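Local coordinates for PPC domain-containing protein (Pyrococcus horikoshii, PDB 2DT4) that is of unknown function but belongs to the plant- and prokaryote-conserved (PPC) family and assembles from three copies of its chain, at residues 33-38 with 118-123; 43-48 with 69-74; 79-84 with 125-130. One frame throughout, in Å; residues are numbered along the deposited sequence.

Overall arrangement
All three contacts tie into the same mixed sheet. Along the chain, interaction 1 opens first and closes late; interaction 2 opens and closes within its span, while interaction 3 starts inside that span and ends beyond it. Interactions 1 and 3 lie side by side, their centres about 12 Å apart, and they touch where the backbone of Ala38 meets that of Val79. Interaction 2 sits on the other side of the chain's centre, about 25 Å from interaction 1 and about 27 Å from interaction 3, centre to centre. Strand 69-82 runs from interaction 2 to interaction 3. Each contact also touches at least one other subunit, so the sheet pairings lie close to the interfaces of the three-chain assembly.

Interaction 1: residues 33-38 with 118-123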
# COMPACT_ATOMS: atom_id res chain seq x y z
N GLU A 33 -20.18 -12.12 2.59
CA GLU A 33 -20.72 -10.77 2.60
C GLU A 33 -21.42 -10.38 1.30
O GLU A 33 -22.01 -9.30 1.22
CB GLU A 33 -19.58 -9.77 2.84
CG GLU A 33 -18.94 -9.88 4.21
CD GLU A 33 -19.89 -9.46 5.31
OE1 GLU A 33 -20.18 -10.31 6.16
OE2 GLU A 33 -20.41 -8.32 5.30
N GLY A 34 -21.33 -11.21 0.28
CA GLY A 34 -21.84 -10.83 -1.02
C GLY A 34 -21.06 -9.68 -1.66
O GLY A 34 -21.64 -8.79 -2.31
N ILE A 35 -19.74 -9.69 -1.48
CA ILE A 35 -18.88 -8.72 -2.11
C ILE A 35 -18.34 -9.27 -3.42
O ILE A 35 -17.82 -10.40 -3.45
CB ILE A 35 -17.69 -8.34 -1.18
CG1 ILE A 35 -18.18 -7.62 0.09
CG2 ILE A 35 -16.62 -7.47 -1.90
CD1 ILE A 35 -17.16 -7.57 1.25
N GLU A 36 -18.45 -8.49 -4.47
CA GLU A 36 -17.97 -8.87 -5.78
C GLU A 36 -16.72 -8.10 -6.17
O GLU A 36 -15.84 -8.67 -6.84
CB GLU A 36 -19.04 -8.61 -6.84
CG GLU A 36 -20.28 -9.48 -6.73
CD GLU A 36 -20.98 -9.66 -8.07
OE1 GLU A 36 -21.15 -8.64 -8.78
OE2 GLU A 36 -21.35 -10.81 -8.41
N THR A 37 -16.67 -6.81 -5.82
CA THR A 37 -15.54 -5.95 -6.17
C THR A 37 -15.02 -5.21 -4.94
O THR A 37 -15.80 -4.63 -4.22
CB THR A 37 -15.96 -4.91 -7.24
OG1 THR A 37 -16.58 -5.58 -8.37
CG2 THR A 37 -14.76 -4.15 -7.77
N ALA A 38 -13.71 -5.19 -4.75
CA ALA A 38 -13.12 -4.49 -3.61
C ALA A 38 -11.65 -4.23 -3.84
O ALA A 38 -11.02 -4.82 -4.72
CB ALA A 38 -13.27 -5.32 -2.36
N LEU A 118 -10.43 -3.70 3.77
CA LEU A 118 -11.15 -4.07 2.56
C LEU A 118 -12.23 -3.06 2.27
O LEU A 118 -13.04 -2.76 3.16
CB LEU A 118 -11.73 -5.47 2.70
CG LEU A 118 -12.34 -6.02 1.43
CD1 LEU A 118 -12.25 -7.53 1.44
CD2 LEU A 118 -13.81 -5.60 1.22
N GLN A 119 -12.23 -2.49 1.06
CA GLN A 119 -13.20 -1.48 0.67
C GLN A 119 -13.95 -2.00 -0.55
O GLN A 119 -13.40 -2.10 -1.65
CB GLN A 119 -12.52 -0.13 0.36
CG GLN A 119 -13.46 0.93 -0.23
CD GLN A 119 -14.56 1.27 0.77
OE1 GLN A 119 -15.76 0.99 0.51
NE2 GLN A 119 -14.18 1.80 1.90
N GLU A 120 -15.24 -2.25 -0.34
CA GLU A 120 -16.10 -2.70 -1.43
C GLU A 120 -16.36 -1.54 -2.37
O GLU A 120 -16.48 -0.41 -1.92
CB GLU A 120 -17.44 -3.19 -0.85
CG GLU A 120 -18.46 -3.59 -1.87
CD GLU A 120 -19.78 -3.98 -1.27
OE1 GLU A 120 -20.41 -4.91 -1.84
OE2 GLU A 120 -20.20 -3.36 -0.27
N LEU A 121 -16.44 -1.84 -3.66
CA LEU A 121 -16.79 -0.87 -4.71
C LEU A 121 -18.03 -1.35 -5.46
O LEU A 121 -18.17 -2.56 -5.70
CB LEU A 121 -15.64 -0.77 -5.69
CG LEU A 121 -14.30 -0.29 -5.11
CD1 LEU A 121 -13.26 -0.20 -6.21
CD2 LEU A 121 -14.40 1.05 -4.33
N LYS A 122 -18.93 -0.41 -5.76
CA LYS A 122 -20.22 -0.71 -6.39
C LYS A 122 -20.30 0.04 -7.70
O LYS A 122 -19.95 1.21 -7.80
CB LYS A 122 -21.39 -0.26 -5.50
CG LYS A 122 -21.41 -0.76 -4.07
CD LYS A 122 -21.82 -2.17 -4.01
CE LYS A 122 -22.55 -2.48 -2.71
NZ LYS A 122 -22.97 -3.86 -2.54
N GLY A 123 -20.76 -0.63 -8.73
CA GLY A 123 -20.91 0.02 -10.02
C GLY A 123 -20.94 -0.96 -11.15
O GLY A 123 -21.48 -2.06 -11.07
O HOH W 1 -19.89 -5.99 -4.23
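Thr37 O takes the backbone N-H of Leu121 at 2.9 Å in an almost straight bond (172° at the hydrogen), although the donor stands well above the carbonyl plane. Next to it Ala38 pairs with Glu120 as an antiparallel non-hydrogen-bonded pair, and Ala38 CA brings its hydrogen to Gln119 O at 3.1 Å. The side chains fill in around this short pairing. Leu118 CD2 packs on Ala38 CB at 3.6 Å and on Ile35 CD1 at 3.9 Å, the Ile35 and Leu118 side chains running antiparallel alongside one another. The Thr37 and Leu121 side chains cross nearly perpendicularly, CG2 nearest to CB.

Glu120 is fully stretched, with CG opposite the backbone N (chi1 176°), and this carries OE1 up to the loop. A water bridges there, lying 2.7 Å from Glu120 OE1 and 2.9 Å from Glu36 N. Lys122 NZ forms a salt bridge to the same OE1 at 2.9 Å, coming from above the carboxylate plane, while OE2 is paired with Arg10 of strand 5-16. Phe29 and Cys30 of helix 22-33 back Ile35 and Leu118, and Leu13 of the second subunit packs on Thr37 and Leu121. Gly34, with positive phi, ends that helix in a Schellman motif; this helix-to-strand connection then starts strand 38-46 antiparallel beside strand 114-123, whose other neighbour in the PPC-domain sheet is strand 5-16.

Interaction 2: residues 43-48 with 69-74. With GOL (glycerol), chain B.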
# COMPACT_ATOMS: atom_id res chain seq x y z
N ILE A 43 -1.19 -5.81 6.38
CA ILE A 43 0.10 -6.13 6.99
C ILE A 43 -0.06 -7.31 7.92
O ILE A 43 -1.17 -7.73 8.26
CB ILE A 43 0.67 -4.90 7.77
CG1 ILE A 43 -0.27 -4.45 8.90
CG2 ILE A 43 0.99 -3.72 6.80
CD1 ILE A 43 0.31 -3.34 9.79
N GLY A 44 1.06 -7.81 8.39
CA GLY A 44 1.09 -8.84 9.40
C GLY A 44 2.32 -9.70 9.26
O GLY A 44 3.41 -9.15 9.12
N THR A 45 2.13 -11.01 9.37
CA THR A 45 3.18 -12.03 9.19
C THR A 45 2.56 -13.27 8.55
O THR A 45 1.50 -13.75 8.99
CB THR A 45 3.78 -12.40 10.53
OG1 THR A 45 4.73 -11.38 10.91
CG2 THR A 45 4.65 -13.63 10.43
N LEU A 46 3.21 -13.78 7.52
CA LEU A 46 2.84 -15.05 6.91
C LEU A 46 3.88 -16.11 7.16
O LEU A 46 5.07 -15.82 7.30
CB LEU A 46 2.67 -14.87 5.39
CG LEU A 46 1.61 -13.86 4.95
CD1 LEU A 46 1.62 -13.78 3.40
CD2 LEU A 46 0.23 -14.14 5.53
N LYS A 47 3.44 -17.37 7.16
CA LYS A 47 4.34 -18.52 7.28
C LYS A 47 4.35 -19.33 6.00
O LYS A 47 3.30 -19.59 5.41
CB LYS A 47 3.89 -19.39 8.45
CG LYS A 47 4.16 -18.71 9.80
CD LYS A 47 3.91 -19.57 11.03
CE LYS A 47 4.24 -18.82 12.30
NZ LYS A 47 3.98 -19.63 13.55
N ASN A 48 5.55 -19.72 5.57
CA ASN A 48 5.76 -20.43 4.32
C ASN A 48 5.01 -19.83 3.12
O ASN A 48 4.31 -20.57 2.39
CB ASN A 48 5.40 -21.89 4.51
CG ASN A 48 5.96 -22.47 5.80
OD1 ASN A 48 7.16 -22.43 6.07
ND2 ASN A 48 5.07 -23.01 6.64
N SER A 69 8.65 -17.81 8.92
CA SER A 69 7.90 -16.58 9.11
C SER A 69 8.55 -15.42 8.36
O SER A 69 9.74 -15.20 8.44
CB SER A 69 7.82 -16.24 10.59
OG SER A 69 7.05 -17.23 11.26
N TYR A 70 7.71 -14.71 7.62
CA TYR A 70 8.09 -13.47 6.98
C TYR A 70 7.16 -12.37 7.42
O TYR A 70 5.92 -12.56 7.44
CB TYR A 70 8.03 -13.62 5.45
CG TYR A 70 9.21 -14.33 4.83
CD1 TYR A 70 9.35 -15.73 4.89
CD2 TYR A 70 10.18 -13.59 4.16
CE1 TYR A 70 10.47 -16.36 4.30
CE2 TYR A 70 11.28 -14.21 3.57
CZ TYR A 70 11.42 -15.58 3.66
OH TYR A 70 12.53 -16.20 3.09
N GLU A 71 7.71 -11.20 7.72
CA GLU A 71 6.89 -10.03 7.98
C GLU A 71 6.15 -9.64 6.67
O GLU A 71 6.77 -9.52 5.59
CB GLU A 71 7.70 -8.83 8.52
CG GLU A 71 8.32 -9.09 9.89
CD GLU A 71 7.33 -9.07 11.05
OE1 GLU A 71 7.59 -9.72 12.09
OE2 GLU A 71 6.28 -8.39 10.98
N LEU A 72 4.84 -9.50 6.77
CA LEU A 72 4.02 -9.09 5.64
C LEU A 72 4.04 -7.56 5.63
O LEU A 72 3.30 -6.91 6.33
CB LEU A 72 2.59 -9.65 5.83
CG LEU A 72 1.63 -9.92 4.65
CD1 LEU A 72 0.18 -9.71 4.97
CD2 LEU A 72 2.06 -9.54 3.24
N ILE A 73 4.99 -7.02 4.86
CA ILE A 73 5.26 -5.60 4.85
C ILE A 73 4.19 -4.85 4.07
O ILE A 73 3.69 -3.83 4.52
CB ILE A 73 6.65 -5.33 4.25
CG1 ILE A 73 7.74 -5.91 5.17
CG2 ILE A 73 6.85 -3.84 3.86
CD1 ILE A 73 9.10 -5.99 4.52
N SER A 74 3.76 -5.45 2.97
CA SER A 74 2.65 -4.91 2.21
C SER A 74 1.89 -6.01 1.56
O SER A 74 2.51 -6.90 1.04
CB SER A 74 3.11 -3.91 1.15
OG SER A 74 3.90 -4.51 0.14
C1 GOL B . 4.39 -9.93 13.91
O1 GOL B . 5.32 -10.72 13.22
C2 GOL B . 3.93 -8.75 13.05
O2 GOL B . 4.86 -7.67 13.04
C3 GOL B . 2.61 -8.29 13.67
O3 GOL B . 1.84 -7.52 12.77
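This antiparallel strand pair within the PPC-domain sheet carries a glycerol site on one face, the ligand probably coming from the crystallisation liquor. Gly44 and Leu46 each exchange two backbone hydrogen bonds, with Leu72 and Tyr70 respectively; the Tyr70 N to Leu46 O bond, 2.9 Å, is nearly straight. Thr45 and Glu71 share the face that meets glycerol. Glu71 is bent at chi2 (-74°), which swings its carboxylate in beside Thr45, where OE1 accepts from glycerol O1 at 2.7 Å and also from Phe54 N of the third subunit. Thr45 OG1 comes to the same O1 at 2.5 Å, a doubtfully short approach. Replacing Glu71 with an alanine would probably leave glycerol O1 without its carboxylate acceptor and Phe54 N without its mate. On the other face Leu46 CG rests on Leu72 CG at 4.0 Å. The Lys47 chain passes Ser69 OG with CE 3.4 Å away and carries NZ to a salt bridge with Glu56 of the third subunit. Tyr61 and His89 of that subunit also bond the glycerol, placing the site at the interface. Strand 85-95 flanks strand 69-82, with Val92 and Leu94 against Leu72, while strand 114-123 continues the sheet beyond strand 38-46.

Interaction 3: residues 79-84 with 125-130; sequences VSLKDG and KIERKP
Ser80 OG sits between its own backbone N and carbonyl carbon (chi1 61°), turned toward the Arg128 side chain, which runs out straight from CG to NE and passes it: Ser80 OG lies 3.6 Å from Arg128 CG. A water joins the two polar groups, held 2.9 Å from Ser80 OG and accepting from Arg128 NE at the in-plane edge of the guanidinium. The far end of the arginine is fixed by other partners, with NH1 bonded to Asn78 and in a salt bridge to Glu115 of the second subunit, and NH2 bonded to Ala136 O. Ser80 OG is also hydrogen-bonded to Trp138.

Leu81 and Glu127 both put CG opposite the backbone N, and the two side chains run alongside each other from neighbouring backbones. Leu81 CD2 comes within 3.6 Å of Glu127 CD, a methyl group against the carboxylate carbon. Between the backbones, Arg128 N gives its hydrogen to Leu81 O at 2.9 Å, approaching almost in line with the carbonyl bond (174° at the oxygen). Waters supply further links: one accepts from Leu81 N and donates to Ile126 O, at 2.7 Å from the latter, and another accepts from Asp83 N while donating to Glu127 OE2 and Arg128 O. Lys82 CB touches Arg128 CB at 4.1 Å, and the lysine goes on to a cation-pi contact with Phe87.

With one direct backbone bond and several water bridges, this is a short, loosely paired parallel strand, 127-128, that follows strand 114-123 and lies beside the end of strand 69-82, at the margin of the mixed PPC sheet.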
# COMPACT_ATOMS: atom_id res chain seq x y z
N VAL A 79 -10.35 -7.53 -5.28
CA VAL A 79 -11.34 -8.60 -5.43
C VAL A 79 -12.21 -8.22 -6.63
O VAL A 79 -12.61 -7.06 -6.78
CB VAL A 79 -12.22 -8.80 -4.17
CG1 VAL A 79 -13.15 -9.99 -4.37
CG2 VAL A 79 -11.38 -9.01 -2.91
N SER A 80 -12.45 -9.19 -7.51
CA SER A 80 -13.31 -8.96 -8.67
C SER A 80 -13.86 -10.27 -9.14
O SER A 80 -13.34 -11.32 -8.83
CB SER A 80 -12.58 -8.20 -9.78
OG SER A 80 -11.46 -8.88 -10.27
N LEU A 81 -14.96 -10.21 -9.86
CA LEU A 81 -15.59 -11.41 -10.39
C LEU A 81 -14.69 -12.14 -11.39
O LEU A 81 -14.11 -11.54 -12.27
CB LEU A 81 -16.89 -11.01 -11.09
CG LEU A 81 -17.78 -12.02 -11.78
CD1 LEU A 81 -18.42 -12.96 -10.80
CD2 LEU A 81 -18.86 -11.27 -12.57
N LYS A 82 -14.57 -13.46 -11.22
CA LYS A 82 -13.92 -14.32 -12.20
C LYS A 82 -14.71 -15.62 -12.22
O LYS A 82 -14.90 -16.27 -11.19
CB LYS A 82 -12.46 -14.61 -11.87
CG LYS A 82 -11.71 -15.47 -12.89
CD LYS A 82 -10.33 -15.76 -12.40
CE LYS A 82 -9.49 -16.63 -13.32
NZ LYS A 82 -8.14 -16.86 -12.66
N ASP A 83 -15.17 -15.98 -13.42
CA ASP A 83 -15.97 -17.19 -13.61
C ASP A 83 -17.11 -17.29 -12.57
O ASP A 83 -17.35 -18.36 -12.01
CB ASP A 83 -15.05 -18.41 -13.55
CG ASP A 83 -13.88 -18.33 -14.55
OD1 ASP A 83 -14.05 -17.81 -15.67
OD2 ASP A 83 -12.73 -18.77 -14.28
N GLY A 84 -17.76 -16.18 -12.26
CA GLY A 84 -18.96 -16.19 -11.43
C GLY A 84 -18.77 -16.05 -9.93
O GLY A 84 -19.75 -16.07 -9.18
N LYS A 125 -19.72 -3.44 -14.26
CA LYS A 125 -19.02 -4.69 -14.27
C LYS A 125 -17.54 -4.45 -14.41
O LYS A 125 -17.09 -3.54 -15.15
CB LYS A 125 -19.54 -5.57 -15.39
CG LYS A 125 -20.91 -6.13 -15.05
CD LYS A 125 -21.40 -7.10 -16.09
CE LYS A 125 -22.87 -7.40 -15.90
NZ LYS A 125 -23.45 -7.78 -17.23
N ILE A 126 -16.79 -5.32 -13.74
CA ILE A 126 -15.33 -5.29 -13.76
C ILE A 126 -14.92 -6.74 -13.52
O ILE A 126 -14.87 -7.22 -12.40
CB ILE A 126 -14.69 -4.26 -12.78
CG1 ILE A 126 -13.17 -4.22 -12.92
CG2 ILE A 126 -15.10 -4.50 -11.35
CD1 ILE A 126 -12.55 -3.09 -12.13
N GLU A 127 -14.82 -7.49 -14.61
CA GLU A 127 -14.63 -8.94 -14.52
C GLU A 127 -13.33 -9.43 -15.15
O GLU A 127 -12.93 -8.93 -16.24
CB GLU A 127 -15.83 -9.52 -15.28
CG GLU A 127 -15.93 -11.03 -15.28
CD GLU A 127 -17.26 -11.54 -15.83
OE1 GLU A 127 -18.18 -10.72 -16.16
OE2 GLU A 127 -17.36 -12.78 -15.93
N ARG A 128 -12.68 -10.39 -14.49
CA ARG A 128 -11.47 -11.00 -15.03
C ARG A 128 -11.83 -12.06 -16.05
O ARG A 128 -12.56 -13.00 -15.75
CB ARG A 128 -10.62 -11.65 -13.96
CG ARG A 128 -9.99 -10.70 -12.98
CD ARG A 128 -9.00 -11.36 -12.04
NE ARG A 128 -8.44 -10.35 -11.14
CZ ARG A 128 -7.51 -9.46 -11.48
NH1 ARG A 128 -7.14 -8.55 -10.59
NH2 ARG A 128 -6.94 -9.46 -12.67
N LYS A 129 -11.35 -11.87 -17.27
CA LYS A 129 -11.59 -12.84 -18.34
C LYS A 129 -10.28 -13.22 -18.97
O LYS A 129 -9.31 -12.44 -18.94
CB LYS A 129 -12.55 -12.29 -19.38
CG LYS A 129 -13.93 -11.96 -18.83
CD LYS A 129 -14.89 -11.43 -19.86
CE LYS A 129 -16.19 -10.94 -19.26
NZ LYS A 129 -16.97 -10.01 -20.14
N PRO A 130 -10.21 -14.39 -19.57
CA PRO A 130 -8.97 -14.81 -20.23
C PRO A 130 -8.45 -13.85 -21.29
O PRO A 130 -9.24 -13.18 -21.98
CB PRO A 130 -9.36 -16.14 -20.89
CG PRO A 130 -10.49 -16.63 -20.06
CD PRO A 130 -11.27 -15.43 -19.69
O HOH W 2 -9.41 -9.67 -8.45
O HOH W 3 -16.26 -7.55 -10.11
O HOH W 4 -15.07 -14.21 -15.74
O HOH W 5 -11.53 -16.08 -16.38